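Local coordinates for protein tyrosine--tRNA ligase (Aeropyrum pernix, PDB 2CYA) that probably joins tyrosine to its cognate tRNA in two steps, activating the amino acid with ATP before passing it to the tRNA acceptor end, at residues I213-L217 with P275-I279; S216-P220 with K260-Y265. All coordinates share one frame; numbering follows the deposited sequence.

Contact 1. Residues I213-L217 with P275-I279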
ATOM      1  N   ILE A 213     -23.829 -15.860  -5.392  1.00 37.81           N
ATOM      2  CA  ILE A 213     -22.967 -16.659  -4.537  1.00 41.80           C
ATOM      3  C   ILE A 213     -23.825 -17.755  -3.923  1.00 44.65           C
ATOM      4  O   ILE A 213     -24.668 -17.466  -3.072  1.00 46.56           O
ATOM      5  CB  ILE A 213     -22.360 -15.780  -3.407  1.00 43.73           C
ATOM      6  CG1 ILE A 213     -21.386 -14.763  -4.016  1.00 45.19           C
ATOM      7  CG2 ILE A 213     -21.660 -16.650  -2.360  1.00 43.85           C
ATOM      8  CD1 ILE A 213     -20.931 -13.686  -3.051  1.00 46.04           C
ATOM      9  N   ILE A 214     -23.621 -19.000  -4.361  1.00 45.47           N
ATOM     10  CA  ILE A 214     -24.374 -20.141  -3.837  1.00 45.94           C
ATOM     11  C   ILE A 214     -24.194 -20.282  -2.317  1.00 46.67           C
ATOM     12  O   ILE A 214     -23.072 -20.241  -1.804  1.00 46.28           O
ATOM     13  CB  ILE A 214     -23.938 -21.456  -4.514  1.00 46.57           C
ATOM     14  CG1 ILE A 214     -24.455 -21.488  -5.954  1.00 47.89           C
ATOM     15  CG2 ILE A 214     -24.459 -22.655  -3.725  1.00 47.69           C
ATOM     16  CD1 ILE A 214     -24.251 -22.812  -6.644  1.00 48.00           C
ATOM     17  N   SER A 215     -25.306 -20.459  -1.609  1.00 46.34           N
ATOM     18  CA  SER A 215     -25.289 -20.592  -0.154  1.00 47.73           C
ATOM     19  C   SER A 215     -24.716 -21.913   0.362  1.00 47.55           C
ATOM     20  O   SER A 215     -24.551 -22.879  -0.379  1.00 46.50           O
ATOM     21  CB  SER A 215     -26.707 -20.429   0.402  1.00 47.83           C
ATOM     22  OG  SER A 215     -27.284 -19.201  -0.010  1.00 53.33           O
ATOM     23  N   SER A 216     -24.414 -21.930   1.653  1.00 48.46           N
ATOM     24  CA  SER A 216     -23.896 -23.112   2.322  1.00 49.33           C
ATOM     25  C   SER A 216     -24.997 -24.166   2.302  1.00 49.72           C
ATOM     26  O   SER A 216     -26.178 -23.829   2.345  1.00 48.02           O
ATOM     27  CB  SER A 216     -23.549 -22.772   3.777  1.00 49.11           C
ATOM     28  OG  SER A 216     -23.115 -23.918   4.485  1.00 49.13           O
ATOM     29  N   LEU A 217     -24.619 -25.439   2.231  1.00 52.09           N
ATOM     30  CA  LEU A 217     -25.612 -26.508   2.232  1.00 55.27           C
ATOM     31  C   LEU A 217     -26.231 -26.661   3.629  1.00 57.76           C
ATOM     32  O   LEU A 217     -27.311 -27.226   3.772  1.00 58.03           O
ATOM     33  CB  LEU A 217     -24.979 -27.842   1.815  1.00 52.34           C
ATOM     34  CG  LEU A 217     -24.316 -27.973   0.443  1.00 51.26           C
ATOM     35  CD1 LEU A 217     -23.570 -29.293   0.380  1.00 51.05           C
ATOM     36  CD2 LEU A 217     -25.348 -27.884  -0.666  1.00 49.18           C
ATOM     37  N   PRO A 275     -30.235 -23.565  -1.104  1.00 42.44           N
ATOM     38  CA  PRO A 275     -29.020 -23.870  -1.877  1.00 41.81           C
ATOM     39  C   PRO A 275     -29.236 -24.936  -2.956  1.00 40.03           C
ATOM     40  O   PRO A 275     -28.608 -24.898  -4.017  1.00 39.38           O
ATOM     41  CB  PRO A 275     -28.026 -24.354  -0.818  1.00 42.29           C
ATOM     42  CG  PRO A 275     -28.615 -23.876   0.496  1.00 44.87           C
ATOM     43  CD  PRO A 275     -30.093 -24.026   0.285  1.00 43.37           C
ATOM     44  N   VAL A 276     -30.122 -25.886  -2.674  1.00 37.67           N
ATOM     45  CA  VAL A 276     -30.414 -26.952  -3.614  1.00 37.16           C
ATOM     46  C   VAL A 276     -31.022 -26.367  -4.874  1.00 37.07           C
ATOM     47  O   VAL A 276     -30.681 -26.770  -5.988  1.00 35.80           O
ATOM     48  CB  VAL A 276     -31.373 -27.996  -2.999  1.00 37.77           C
ATOM     49  CG1 VAL A 276     -31.602 -29.134  -3.986  1.00 34.32           C
ATOM     50  CG2 VAL A 276     -30.774 -28.531  -1.695  1.00 35.94           C
ATOM     51  N   LEU A 277     -31.920 -25.407  -4.698  1.00 37.14           N
ATOM     52  CA  LEU A 277     -32.540 -24.759  -5.844  1.00 38.47           C
ATOM     53  C   LEU A 277     -31.517 -23.855  -6.558  1.00 36.20           C
ATOM     54  O   LEU A 277     -31.488 -23.799  -7.782  1.00 37.08           O
ATOM     55  CB  LEU A 277     -33.766 -23.944  -5.401  1.00 40.23           C
ATOM     56  CG  LEU A 277     -35.062 -24.742  -5.246  1.00 42.75           C
ATOM     57  CD1 LEU A 277     -36.225 -23.803  -4.928  1.00 44.38           C
ATOM     58  CD2 LEU A 277     -35.351 -25.479  -6.552  1.00 45.30           C
ATOM     59  N   GLU A 278     -30.679 -23.163  -5.793  1.00 33.79           N
ATOM     60  CA  GLU A 278     -29.658 -22.296  -6.378  1.00 34.96           C
ATOM     61  C   GLU A 278     -28.737 -23.129  -7.264  1.00 33.61           C
ATOM     62  O   GLU A 278     -28.377 -22.707  -8.356  1.00 33.78           O
ATOM     63  CB  GLU A 278     -28.816 -21.626  -5.289  1.00 36.58           C
ATOM     64  CG  GLU A 278     -29.610 -20.721  -4.362  1.00 39.89           C
ATOM     65  CD  GLU A 278     -28.751 -20.099  -3.276  1.00 40.63           C
ATOM     66  OE1 GLU A 278     -27.801 -20.756  -2.793  1.00 40.52           O
ATOM     67  OE2 GLU A 278     -29.036 -18.950  -2.893  1.00 44.50           O
ATOM     68  N   ILE A 279     -28.344 -24.307  -6.787  1.00 31.31           N
ATOM     69  CA  ILE A 279     -27.477 -25.169  -7.581  1.00 29.21           C
ATOM     70  C   ILE A 279     -28.190 -25.526  -8.887  1.00 29.12           C
ATOM     71  O   ILE A 279     -27.596 -25.477  -9.971  1.00 28.54           O
ATOM     72  CB  ILE A 279     -27.132 -26.453  -6.817  1.00 26.71           C
ATOM     73  CG1 ILE A 279     -26.177 -26.116  -5.671  1.00 26.26           C
ATOM     74  CG2 ILE A 279     -26.592 -27.520  -7.786  1.00 27.23           C
ATOM     75  CD1 ILE A 279     -25.904 -27.251  -4.729  1.00 27.20           C
TER
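Glu278 reaches from the first turn of helix 275-284 to the loop backbone at Ser215. Its CG stands beside the backbone N and anti to the carbonyl carbon (chi1 -62°), and the chain runs extended beyond it, which carries the carboxylate across to the loop. There OE1 accepts the peptide N-H of Ser215, with N to OE1 2.8 Å and a nearly straight bond of 172°. The donor meets OE1 on the syn side, 17° out of the carboxylate plane. The hydroxyl of Ser215 also lies close to the carboxylate, OG 3.2 Å from OE1, but any bond it makes there is weak. Replacing Glu278 with an alanine would probably leave the Ser215 N-H without this acceptor and let the loop shift against the helix.

Apolar groups flank the polar bond. Ile214 and Glu278 run alongside one another in opposite senses, CG2 of Ile214 near OE1, while Ile214 crosses Ile279 at about a right angle, CD1 of Ile214 resting 3.9 Å from CG1 of Ile279. Leu217 also crosses Ile279 at about a right angle, its CD2 lying 4.1 Å from CD1 of Ile279. At the Leu217 end of the loop lies the ring of Pro275, its CG 3.9 Å from CB of Ser215 and 3.1 Å from the carbonyl O of Ser216.

The loop leaves strand 207-211 of the central sheet and leads toward the KMSKS region, the class I signature whose Lys241 probably binds ATP; Met239 of that motif shares a backbone hydrogen bond with Ile214. The side chain of Ile214 lies about 6 Å from that of His49, likewise a probable ATP-binding residue. Helix 275-284 also packs against helices 309-317 and 323-346, and Ile279 touches Ile261 of helix 254-262.

Contact 2. Residues S216-P220 with K260-Y265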
ATOM      1  N   SER A 216     -24.414 -21.930   1.653  1.00 48.46           N
ATOM      2  CA  SER A 216     -23.896 -23.112   2.322  1.00 49.33           C
ATOM      3  C   SER A 216     -24.997 -24.166   2.302  1.00 49.72           C
ATOM      4  O   SER A 216     -26.178 -23.829   2.345  1.00 48.02           O
ATOM      5  CB  SER A 216     -23.549 -22.772   3.777  1.00 49.11           C
ATOM      6  OG  SER A 216     -23.115 -23.918   4.485  1.00 49.13           O
ATOM      7  N   LEU A 217     -24.619 -25.439   2.231  1.00 52.09           N
ATOM      8  CA  LEU A 217     -25.612 -26.508   2.232  1.00 55.27           C
ATOM      9  C   LEU A 217     -26.231 -26.661   3.629  1.00 57.76           C
ATOM     10  O   LEU A 217     -27.311 -27.226   3.772  1.00 58.03           O
ATOM     11  CB  LEU A 217     -24.979 -27.842   1.815  1.00 52.34           C
ATOM     12  CG  LEU A 217     -24.316 -27.973   0.443  1.00 51.26           C
ATOM     13  CD1 LEU A 217     -23.570 -29.293   0.380  1.00 51.05           C
ATOM     14  CD2 LEU A 217     -25.348 -27.884  -0.666  1.00 49.18           C
ATOM     15  N   GLN A 218     -25.549 -26.147   4.649  1.00 62.80           N
ATOM     16  CA  GLN A 218     -26.027 -26.256   6.029  1.00 69.36           C
ATOM     17  C   GLN A 218     -27.393 -25.611   6.292  1.00 72.89           C
ATOM     18  O   GLN A 218     -28.329 -26.296   6.721  1.00 74.02           O
ATOM     19  CB  GLN A 218     -24.981 -25.691   7.002  1.00 70.70           C
ATOM     20  CG  GLN A 218     -24.765 -24.182   6.936  1.00 73.86           C
ATOM     21  CD  GLN A 218     -23.504 -23.740   7.674  1.00 76.18           C
ATOM     22  OE1 GLN A 218     -23.231 -24.197   8.789  1.00 77.50           O
ATOM     23  NE2 GLN A 218     -22.734 -22.842   7.058  1.00 76.43           N
ATOM     24  N   GLY A 219     -27.520 -24.310   6.043  1.00 75.39           N
ATOM     25  CA  GLY A 219     -28.801 -23.667   6.274  1.00 79.05           C
ATOM     26  C   GLY A 219     -28.774 -22.154   6.387  1.00 81.83           C
ATOM     27  O   GLY A 219     -28.426 -21.468   5.420  1.00 83.03           O
ATOM     28  N   PRO A 220     -29.141 -21.602   7.560  1.00 82.80           N
ATOM     29  CA  PRO A 220     -29.166 -20.156   7.815  1.00 83.30           C
ATOM     30  C   PRO A 220     -27.904 -19.427   7.345  1.00 83.63           C
ATOM     31  O   PRO A 220     -26.891 -19.395   8.046  1.00 83.74           O
ATOM     32  CB  PRO A 220     -29.350 -20.081   9.327  1.00 83.22           C
ATOM     33  CG  PRO A 220     -30.195 -21.292   9.610  1.00 83.40           C
ATOM     34  CD  PRO A 220     -29.514 -22.351   8.775  1.00 82.67           C
ATOM     35  N   LYS A 260     -23.791 -35.049   0.913  1.00 35.86           N
ATOM     36  CA  LYS A 260     -23.892 -33.610   1.124  1.00 34.45           C
ATOM     37  C   LYS A 260     -25.197 -33.024   0.617  1.00 34.12           C
ATOM     38  O   LYS A 260     -25.784 -32.168   1.270  1.00 33.86           O
ATOM     39  CB  LYS A 260     -22.707 -32.892   0.473  1.00 31.77           C
ATOM     40  CG  LYS A 260     -21.372 -33.212   1.125  1.00 30.24           C
ATOM     41  CD  LYS A 260     -20.233 -32.453   0.436  1.00 29.63           C
ATOM     42  CE  LYS A 260     -18.881 -32.812   1.016  1.00 28.97           C
ATOM     43  NZ  LYS A 260     -17.838 -31.901   0.451  1.00 31.41           N
ATOM     44  N   ILE A 261     -25.658 -33.467  -0.546  1.00 34.36           N
ATOM     45  CA  ILE A 261     -26.913 -32.942  -1.076  1.00 36.28           C
ATOM     46  C   ILE A 261     -28.117 -33.484  -0.283  1.00 39.14           C
ATOM     47  O   ILE A 261     -29.061 -32.752   0.017  1.00 39.14           O
ATOM     48  CB  ILE A 261     -27.069 -33.302  -2.567  1.00 34.60           C
ATOM     49  CG1 ILE A 261     -25.964 -32.608  -3.381  1.00 34.71           C
ATOM     50  CG2 ILE A 261     -28.453 -32.913  -3.056  1.00 33.57           C
ATOM     51  CD1 ILE A 261     -25.925 -31.098  -3.231  1.00 32.11           C
ATOM     52  N   ARG A 262     -28.072 -34.765   0.062  1.00 41.08           N
ATOM     53  CA  ARG A 262     -29.148 -35.392   0.826  1.00 44.28           C
ATOM     54  C   ARG A 262     -29.367 -34.650   2.158  1.00 43.99           C
ATOM     55  O   ARG A 262     -30.494 -34.409   2.563  1.00 43.14           O
ATOM     56  CB  ARG A 262     -28.805 -36.868   1.072  1.00 44.87           C
ATOM     57  CG  ARG A 262     -29.869 -37.682   1.806  1.00 49.73           C
ATOM     58  CD  ARG A 262     -29.535 -39.182   1.775  1.00 50.43           C
ATOM     59  NE  ARG A 262     -28.254 -39.475   2.414  1.00 52.39           N
ATOM     60  CZ  ARG A 262     -27.216 -40.050   1.810  1.00 53.89           C
ATOM     61  NH1 ARG A 262     -27.286 -40.412   0.533  1.00 53.89           N
ATOM     62  NH2 ARG A 262     -26.092 -40.254   2.489  1.00 56.08           N
ATOM     63  N   LYS A 263     -28.279 -34.267   2.812  1.00 45.24           N
ATOM     64  CA  LYS A 263     -28.344 -33.552   4.086  1.00 47.50           C
ATOM     65  C   LYS A 263     -28.553 -32.038   3.949  1.00 48.21           C
ATOM     66  O   LYS A 263     -28.688 -31.332   4.949  1.00 48.72           O
ATOM     67  CB  LYS A 263     -27.047 -33.780   4.864  1.00 48.62           C
ATOM     68  CG  LYS A 263     -26.790 -35.221   5.290  1.00 52.49           C
ATOM     69  CD  LYS A 263     -25.464 -35.306   6.035  1.00 55.86           C
ATOM     70  CE  LYS A 263     -25.284 -36.658   6.719  1.00 59.08           C
ATOM     71  NZ  LYS A 263     -23.975 -36.748   7.445  1.00 60.39           N
ATOM     72  N   ALA A 264     -28.573 -31.535   2.719  1.00 48.22           N
ATOM     73  CA  ALA A 264     -28.707 -30.096   2.477  1.00 48.29           C
ATOM     74  C   ALA A 264     -30.008 -29.412   2.905  1.00 48.18           C
ATOM     75  O   ALA A 264     -31.091 -29.981   2.807  1.00 46.84           O
ATOM     76  CB  ALA A 264     -28.452 -29.802   0.997  1.00 47.15           C
ATOM     77  N   TYR A 265     -29.882 -28.169   3.358  1.00 48.63           N
ATOM     78  CA  TYR A 265     -31.039 -27.375   3.755  1.00 49.96           C
ATOM     79  C   TYR A 265     -31.890 -27.209   2.500  1.00 49.95           C
ATOM     80  O   TYR A 265     -31.391 -26.759   1.474  1.00 49.34           O
ATOM     81  CB  TYR A 265     -30.577 -26.010   4.257  1.00 51.65           C
ATOM     82  CG  TYR A 265     -31.686 -25.084   4.699  1.00 55.75           C
ATOM     83  CD1 TYR A 265     -32.552 -25.440   5.741  1.00 57.79           C
ATOM     84  CD2 TYR A 265     -31.843 -23.829   4.111  1.00 56.24           C
ATOM     85  CE1 TYR A 265     -33.538 -24.562   6.186  1.00 59.04           C
ATOM     86  CE2 TYR A 265     -32.821 -22.947   4.546  1.00 57.87           C
ATOM     87  CZ  TYR A 265     -33.663 -23.316   5.584  1.00 59.33           C
ATOM     88  OH  TYR A 265     -34.632 -22.441   6.009  1.00 60.64           O
TER
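The phenol ring of Tyr265 lies obliquely against the backbone of Gly219, with CG of the tyrosine 3.6 Å from CA of the glycine and CD2 of the ring 3.7 Å from the same atom. The ring is carried there by a chi1 of 180°, which sets CG opposite the backbone N. The carbonyl O of Gln218 comes in beside the start of the side chain, 3.3 Å from CB of Tyr265. Gly219 has phi 162° and psi -117°, a conformation in which a side chain would be jammed against the preceding carbonyl oxygen and against Pro220.

Next to the ring, the backbones are joined by one hydrogen bond. The N-H of Tyr265 points at the carbonyl O of Leu217, with N to O 2.8 Å. CA of Ala264 lies 3.4 Å from that oxygen in a CA-H...O contact, so the carbonyl is met by two donors of unequal strength.

CD1 of Leu217 rests on Lys260 in the last turn of helix 254-262, 3.7 Å from the lysine CB, and the two side chains cross at about a right angle. CD2 of Leu217 reaches Ala264 in the turn beyond, 4.0 Å from the alanine CB, and Ile261 in the helix.

The contact thus joins the loop after strand 207-211 to the C-terminal end of helix 254-262. Beyond CB, Lys260 extends away to a salt bridge with Asp252 and to the carbonyl oxygens of Ala247 and Pro244, holding the chain just after the KMSKS motif, while Gln218 gives OE1 to Lys243. The lysine's aliphatic root serves the packing and its ammonium group is satisfied by other partners; across the contact itself, one backbone bond fixes the turn beside the loop and apolar contacts fill in around it.

How the contacts relate
Both contacts start from the loop after strand 207-211, sharing Ser216 and Leu217, and their centres lie about 8 Å apart. Both are buried, contact 1 more completely. Contact 1 is held by a side-chain carboxylate gripping a loop N-H; contact 2 relies on a bond between two backbones and reaches the surface at its margin, where Tyr265 is partly exposed and Lys263 exposed. Contact 1 lies deeper, about 13 Å from its centre to the chain's centre, against about 20 Å for contact 2. The two helices, 254-262 and 275-284, follow each other in sequence and also touch directly, Ile261 CD1 meeting Ile279 CD1 at 4.1 Å, and Leu217 touches both helices.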